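Local coordinates for protein peptidyl-prolyl cis-trans isomerase cyclophilin-type (Toxoplasma gondii, PDB 3BO7) that probably catalyses the cis-trans isomerisation of peptide bonds preceding proline and so is thought to speed protein folding, at residues A[16-27]-A[135-146]. Numbering follows the deposited sequence.
Sequences GSLNIELHADMA and IFGRVVGGLDVL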
ATOM      1  N   GLY A  16       5.507 -12.480  -7.161  1.00 40.93           N
ATOM      2  CA  GLY A  16       6.623 -12.058  -6.330  1.00 40.83           C
ATOM      3  C   GLY A  16       6.201 -11.625  -4.944  1.00 40.67           C
ATOM      4  O   GLY A  16       5.009 -11.433  -4.673  1.00 41.14           O
ATOM      5  N   SER A  17       7.190 -11.483  -4.067  1.00 40.27           N
ATOM      6  CA  SER A  17       6.964 -11.109  -2.671  1.00 39.70           C
ATOM      7  C   SER A  17       7.731  -9.846  -2.297  1.00 39.20           C
ATOM      8  O   SER A  17       8.826  -9.592  -2.812  1.00 38.72           O
ATOM      9  CB  SER A  17       7.356 -12.257  -1.737  1.00 39.75           C
ATOM     10  OG  SER A  17       6.453 -13.342  -1.868  1.00 40.65           O
ATOM     11  N   LEU A  18       7.144  -9.058  -1.398  1.00 38.80           N
ATOM     12  CA  LEU A  18       7.765  -7.818  -0.945  1.00 38.53           C
ATOM     13  C   LEU A  18       7.940  -7.807   0.561  1.00 38.27           C
ATOM     14  O   LEU A  18       6.994  -8.087   1.300  1.00 38.03           O
ATOM     15  CB  LEU A  18       6.946  -6.597  -1.374  1.00 38.46           C
ATOM     16  CG  LEU A  18       6.736  -6.317  -2.866  1.00 38.82           C
ATOM     17  CD1 LEU A  18       5.769  -5.168  -3.017  1.00 39.09           C
ATOM     18  CD2 LEU A  18       8.035  -5.993  -3.561  1.00 37.93           C
ATOM     19  N   ASN A  19       9.160  -7.480   0.997  1.00 37.92           N
ATOM     20  CA  ASN A  19       9.467  -7.296   2.411  1.00 37.69           C
ATOM     21  C   ASN A  19       9.341  -5.828   2.784  1.00 37.26           C
ATOM     22  O   ASN A  19       9.919  -4.948   2.131  1.00 37.48           O
ATOM     23  CB  ASN A  19      10.867  -7.824   2.741  1.00 37.84           C
ATOM     24  CG  ASN A  19      10.931  -9.347   2.772  1.00 38.34           C
ATOM     25  OD1 ASN A  19       9.921 -10.032   2.961  1.00 37.88           O
ATOM     26  ND2 ASN A  19      12.128  -9.881   2.598  1.00 40.42           N
ATOM     27  N   ILE A  20       8.576  -5.566   3.833  1.00 36.47           N
ATOM     28  CA  ILE A  20       8.175  -4.204   4.151  1.00 35.89           C
ATOM     29  C   ILE A  20       8.425  -3.838   5.613  1.00 35.39           C
ATOM     30  O   ILE A  20       8.131  -4.608   6.522  1.00 34.49           O
ATOM     31  CB  ILE A  20       6.683  -3.955   3.730  1.00 36.07           C
ATOM     32  CG1 ILE A  20       6.595  -3.780   2.207  1.00 35.73           C
ATOM     33  CG2 ILE A  20       6.080  -2.753   4.466  1.00 35.66           C
ATOM     34  CD1 ILE A  20       5.228  -3.959   1.649  1.00 37.32           C
ATOM     35  N   GLU A  21       8.999  -2.655   5.805  1.00 35.33           N
ATOM     36  CA  GLU A  21       9.101  -2.027   7.107  1.00 34.98           C
ATOM     37  C   GLU A  21       8.020  -0.963   7.243  1.00 34.54           C
ATOM     38  O   GLU A  21       7.864  -0.108   6.368  1.00 34.24           O
ATOM     39  CB  GLU A  21      10.470  -1.388   7.257  1.00 35.28           C
ATOM     40  CG  GLU A  21      10.648  -0.569   8.517  1.00 36.93           C
ATOM     41  CD  GLU A  21      12.056  -0.057   8.652  1.00 39.93           C
ATOM     42  OE1 GLU A  21      12.479   0.784   7.828  1.00 42.06           O
ATOM     43  OE2 GLU A  21      12.752  -0.505   9.583  1.00 42.55           O
ATOM     44  N   LEU A  22       7.285  -1.010   8.352  1.00 33.98           N
ATOM     45  CA  LEU A  22       6.283  -0.000   8.648  1.00 33.25           C
ATOM     46  C   LEU A  22       6.798   1.032   9.651  1.00 33.18           C
ATOM     47  O   LEU A  22       7.293   0.670  10.712  1.00 32.99           O
ATOM     48  CB  LEU A  22       5.013  -0.665   9.180  1.00 33.20           C
ATOM     49  CG  LEU A  22       4.207  -1.578   8.257  1.00 32.38           C
ATOM     50  CD1 LEU A  22       2.979  -2.016   9.006  1.00 32.99           C
ATOM     51  CD2 LEU A  22       3.805  -0.896   6.964  1.00 30.64           C
ATOM     52  N   HIS A  23       6.663   2.314   9.317  1.00 33.03           N
ATOM     53  CA  HIS A  23       7.081   3.402  10.205  1.00 33.09           C
ATOM     54  C   HIS A  23       6.035   3.741  11.274  1.00 33.22           C
ATOM     55  O   HIS A  23       5.509   4.853  11.317  1.00 33.14           O
ATOM     56  CB  HIS A  23       7.427   4.655   9.403  1.00 32.89           C
ATOM     57  CG  HIS A  23       8.412   4.417   8.307  1.00 33.36           C
ATOM     58  ND1 HIS A  23       9.670   3.900   8.535  1.00 33.26           N
ATOM     59  CD2 HIS A  23       8.332   4.641   6.975  1.00 33.54           C
ATOM     60  CE1 HIS A  23      10.318   3.808   7.388  1.00 33.71           C
ATOM     61  NE2 HIS A  23       9.530   4.253   6.426  1.00 34.11           N
ATOM     62  N   ALA A  24       5.759   2.766  12.136  1.00 33.42           N
ATOM     63  CA  ALA A  24       4.849   2.907  13.274  1.00 33.41           C
ATOM     64  C   ALA A  24       5.257   4.016  14.237  1.00 33.76           C
ATOM     65  O   ALA A  24       4.439   4.474  15.051  1.00 33.90           O
ATOM     66  CB  ALA A  24       4.759   1.593  14.012  1.00 33.31           C
ATOM     67  N   ASP A  25       6.519   4.435  14.145  1.00 33.85           N
ATOM     68  CA  ASP A  25       7.044   5.525  14.959  1.00 34.22           C
ATOM     69  C   ASP A  25       6.622   6.919  14.463  1.00 34.51           C
ATOM     70  O   ASP A  25       6.479   7.849  15.267  1.00 34.91           O
ATOM     71  CB  ASP A  25       8.575   5.430  15.092  1.00 34.12           C
ATOM     72  CG  ASP A  25       9.301   5.368  13.742  1.00 34.68           C
ATOM     73  OD1 ASP A  25       8.722   4.918  12.731  1.00 33.67           O
ATOM     74  OD2 ASP A  25      10.484   5.763  13.704  1.00 35.60           O
ATOM     75  N   MET A  26       6.421   7.052  13.151  1.00 34.15           N
ATOM     76  CA  MET A  26       6.130   8.342  12.516  1.00 33.86           C
ATOM     77  C   MET A  26       4.724   8.394  11.908  1.00 33.48           C
ATOM     78  O   MET A  26       4.172   9.476  11.704  1.00 33.61           O
ATOM     79  CB  MET A  26       7.176   8.661  11.442  1.00 33.44           C
ATOM     80  CG  MET A  26       8.553   9.004  11.990  1.00 33.86           C
ATOM     81  SD  MET A  26       9.815   9.226  10.716  1.00 35.19           S
ATOM     82  CE  MET A  26      10.286   7.542  10.340  1.00 34.71           C
ATOM     83  N   ALA A  27       4.156   7.227  11.615  1.00 32.91           N
ATOM     84  CA  ALA A  27       2.789   7.130  11.104  1.00 32.62           C
ATOM     85  C   ALA A  27       2.005   5.999  11.793  1.00 32.30           C
ATOM     86  O   ALA A  27       1.525   5.085  11.122  1.00 32.35           O
ATOM     87  CB  ALA A  27       2.786   6.968   9.567  1.00 31.89           C
ATOM     88  N   ILE A 135       2.856   8.587   4.155  1.00 29.31           N
ATOM     89  CA  ILE A 135       3.892   7.595   3.947  1.00 29.30           C
ATOM     90  C   ILE A 135       3.959   6.824   5.244  1.00 30.00           C
ATOM     91  O   ILE A 135       4.135   7.421   6.315  1.00 29.95           O
ATOM     92  CB  ILE A 135       5.272   8.251   3.673  1.00 29.25           C
ATOM     93  CG1 ILE A 135       5.290   8.863   2.270  1.00 28.69           C
ATOM     94  CG2 ILE A 135       6.414   7.228   3.853  1.00 28.23           C
ATOM     95  CD1 ILE A 135       6.309   9.957   2.084  1.00 28.40           C
ATOM     96  N   PHE A 136       3.811   5.505   5.163  1.00 30.47           N
ATOM     97  CA  PHE A 136       3.797   4.705   6.378  1.00 30.87           C
ATOM     98  C   PHE A 136       4.734   3.505   6.320  1.00 31.26           C
ATOM     99  O   PHE A 136       4.795   2.713   7.258  1.00 31.36           O
ATOM    100  CB  PHE A 136       2.355   4.324   6.788  1.00 30.41           C
ATOM    101  CG  PHE A 136       1.660   3.369   5.840  1.00 31.16           C
ATOM    102  CD1 PHE A 136       1.440   2.042   6.210  1.00 30.51           C
ATOM    103  CD2 PHE A 136       1.193   3.798   4.602  1.00 30.49           C
ATOM    104  CE1 PHE A 136       0.796   1.162   5.354  1.00 30.03           C
ATOM    105  CE2 PHE A 136       0.553   2.917   3.742  1.00 30.86           C
ATOM    106  CZ  PHE A 136       0.347   1.600   4.120  1.00 30.01           C
ATOM    107  N   GLY A 137       5.482   3.387   5.233  1.00 31.75           N
ATOM    108  CA  GLY A 137       6.481   2.341   5.140  1.00 32.57           C
ATOM    109  C   GLY A 137       7.432   2.423   3.968  1.00 33.25           C
ATOM    110  O   GLY A 137       7.432   3.390   3.201  1.00 32.84           O
ATOM    111  N   ARG A 138       8.258   1.389   3.853  1.00 34.11           N
ATOM    112  CA  ARG A 138       9.156   1.223   2.718  1.00 35.14           C
ATOM    113  C   ARG A 138       9.435  -0.252   2.460  1.00 35.09           C
ATOM    114  O   ARG A 138       9.449  -1.067   3.384  1.00 35.32           O
ATOM    115  CB  ARG A 138      10.463   1.988   2.931  1.00 35.47           C
ATOM    116  CG  ARG A 138      11.189   1.605   4.216  1.00 37.56           C
ATOM    117  CD  ARG A 138      12.612   2.118   4.220  1.00 39.28           C
ATOM    118  NE  ARG A 138      13.326   1.669   5.413  1.00 41.05           N
ATOM    119  CZ  ARG A 138      14.630   1.414   5.457  1.00 42.84           C
ATOM    120  NH1 ARG A 138      15.383   1.550   4.372  1.00 43.73           N
ATOM    121  NH2 ARG A 138      15.186   1.013   6.591  1.00 43.46           N
ATOM    122  N   VAL A 139       9.651  -0.583   1.193  1.00 35.66           N
ATOM    123  CA  VAL A 139      10.072  -1.922   0.785  1.00 36.12           C
ATOM    124  C   VAL A 139      11.567  -2.071   1.088  1.00 36.61           C
ATOM    125  O   VAL A 139      12.389  -1.358   0.531  1.00 36.77           O
ATOM    126  CB  VAL A 139       9.774  -2.170  -0.725  1.00 36.01           C
ATOM    127  CG1 VAL A 139      10.183  -3.574  -1.154  1.00 35.87           C
ATOM    128  CG2 VAL A 139       8.307  -1.947  -1.023  1.00 35.73           C
ATOM    129  N   VAL A 140      11.894  -2.979   2.003  1.00 37.40           N
ATOM    130  CA  VAL A 140      13.275  -3.244   2.421  1.00 38.05           C
ATOM    131  C   VAL A 140      13.840  -4.507   1.748  1.00 38.85           C
ATOM    132  O   VAL A 140      15.013  -4.844   1.908  1.00 38.97           O
ATOM    133  CB  VAL A 140      13.406  -3.364   3.972  1.00 38.00           C
ATOM    134  CG1 VAL A 140      13.159  -2.018   4.647  1.00 37.51           C
ATOM    135  CG2 VAL A 140      12.463  -4.437   4.535  1.00 37.55           C
ATOM    136  N   GLY A 141      12.989  -5.199   0.999  1.00 39.55           N
ATOM    137  CA  GLY A 141      13.398  -6.359   0.226  1.00 40.42           C
ATOM    138  C   GLY A 141      12.355  -6.715  -0.818  1.00 41.22           C
ATOM    139  O   GLY A 141      11.164  -6.808  -0.514  1.00 41.15           O
ATOM    140  N   GLY A 142      12.816  -6.920  -2.051  1.00 42.00           N
ATOM    141  CA  GLY A 142      11.943  -7.233  -3.177  1.00 42.50           C
ATOM    142  C   GLY A 142      11.864  -6.109  -4.192  1.00 43.02           C
ATOM    143  O   GLY A 142      10.897  -6.016  -4.942  1.00 43.33           O
ATOM    144  N   LEU A 143      12.883  -5.255  -4.228  1.00 43.78           N
ATOM    145  CA  LEU A 143      12.900  -4.104  -5.133  1.00 44.33           C
ATOM    146  C   LEU A 143      12.893  -4.546  -6.589  1.00 45.18           C
ATOM    147  O   LEU A 143      12.423  -3.806  -7.462  1.00 45.49           O
ATOM    148  CB  LEU A 143      14.109  -3.194  -4.870  1.00 44.05           C
ATOM    149  CG  LEU A 143      14.215  -2.341  -3.599  1.00 43.86           C
ATOM    150  CD1 LEU A 143      15.469  -1.487  -3.667  1.00 42.84           C
ATOM    151  CD2 LEU A 143      12.991  -1.462  -3.362  1.00 43.70           C
ATOM    152  N   ASP A 144      13.413  -5.749  -6.844  1.00 45.93           N
ATOM    153  CA  ASP A 144      13.462  -6.305  -8.200  1.00 46.36           C
ATOM    154  C   ASP A 144      12.139  -6.919  -8.657  1.00 46.61           C
ATOM    155  O   ASP A 144      11.874  -6.990  -9.856  1.00 46.94           O
ATOM    156  CB  ASP A 144      14.648  -7.265  -8.365  1.00 46.54           C
ATOM    157  CG  ASP A 144      15.981  -6.522  -8.430  0.50 46.60           C
ATOM    158  OD1 ASP A 144      16.473  -6.265  -9.548  0.50 45.92           O
ATOM    159  OD2 ASP A 144      16.515  -6.155  -7.361  0.50 47.20           O
ATOM    160  N   VAL A 145      11.311  -7.346  -7.704  1.00 46.94           N
ATOM    161  CA  VAL A 145       9.917  -7.715  -7.989  1.00 47.11           C
ATOM    162  C   VAL A 145       9.155  -6.459  -8.440  1.00 47.38           C
ATOM    163  O   VAL A 145       8.392  -6.482  -9.410  1.00 47.24           O
ATOM    164  CB  VAL A 145       9.238  -8.371  -6.754  1.00 47.14           C
ATOM    165  CG1 VAL A 145       7.711  -8.398  -6.898  1.00 46.88           C
ATOM    166  CG2 VAL A 145       9.778  -9.774  -6.538  1.00 46.73           C
ATOM    167  N   LEU A 146       9.407  -5.360  -7.735  1.00 47.72           N
ATOM    168  CA  LEU A 146       8.814  -4.063  -8.032  1.00 47.76           C
ATOM    169  C   LEU A 146       9.204  -3.611  -9.430  1.00 47.94           C
ATOM    170  O   LEU A 146       8.354  -3.156 -10.193  1.00 48.00           O
ATOM    171  CB  LEU A 146       9.284  -3.042  -6.999  1.00 47.59           C
ATOM    172  CG  LEU A 146       8.295  -2.075  -6.353  1.00 47.78           C
ATOM    173  CD1 LEU A 146       7.008  -2.760  -5.901  1.00 46.90           C
ATOM    174  CD2 LEU A 146       8.990  -1.379  -5.179  1.00 47.74           C
TER
HETATM  175  O   HOH W   1       9.450   5.226   3.456  1.00 36.03           O
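Glu21 and Arg138 face each other as an antiparallel hydrogen-bonded pair, and their side chains run side by side off the same face of the sheet. Arg138 grips side-on in a salt bridge: NE lies 2.7 Å from OE1 of Glu21, nearly along the C-O axis, while NH2 of Arg138 reaches that same oxygen on its syn side at 3.0 Å. Carboxylate and guanidinium planes are 38° apart, and CG1 of Val140 sits over one guanidinium face. Tyr8 holds the second oxygen, OE2, which should help fix the carboxylate's rotation. This is the looser side, where Arg138 and Val140 are exposed; the neighbouring His23 ring crosses the arginine chain, its ND1 hydrogen-bonded to Lys6, and a water in its plane links NE2 to the carbonyl oxygen of Gly137.

The opposite face is closely packed. Phe136 CG stands between the backbone N and the carbonyl carbon (chi1 67°), which lays the side chain alongside Leu22, and Leu22 CD2 comes 3.8 Å from Phe136 CD1; helix 28-39 covers both through Cys31. Ile20 CG1 meets CG2 of Val139 next along, and farther on Leu18 spreads its two methyls, CD1 against CD1 of Leu146 at 4.0 Å and CD2 against the CG1 methyls of Val139 and Val145.

Between Asn19 and Ile20 the register slips by one residue. Val140 and Gly141 both donate to the carbonyl oxygen of Asn19, from one face of its plane, with Val140 N the nearer at 2.8 Å. Asn19 N returns a bond to Gly141 O, and Gly142 occupies the N-cap position of helix 143-149, which lays Val145 CG1 3.9 Å from Gly16 CA. Strand 16-22 thus pairs with 135-141 across a classic beta bulge and with 7-13 on its other edge, within the antiparallel beta barrel of the cyclophilin fold.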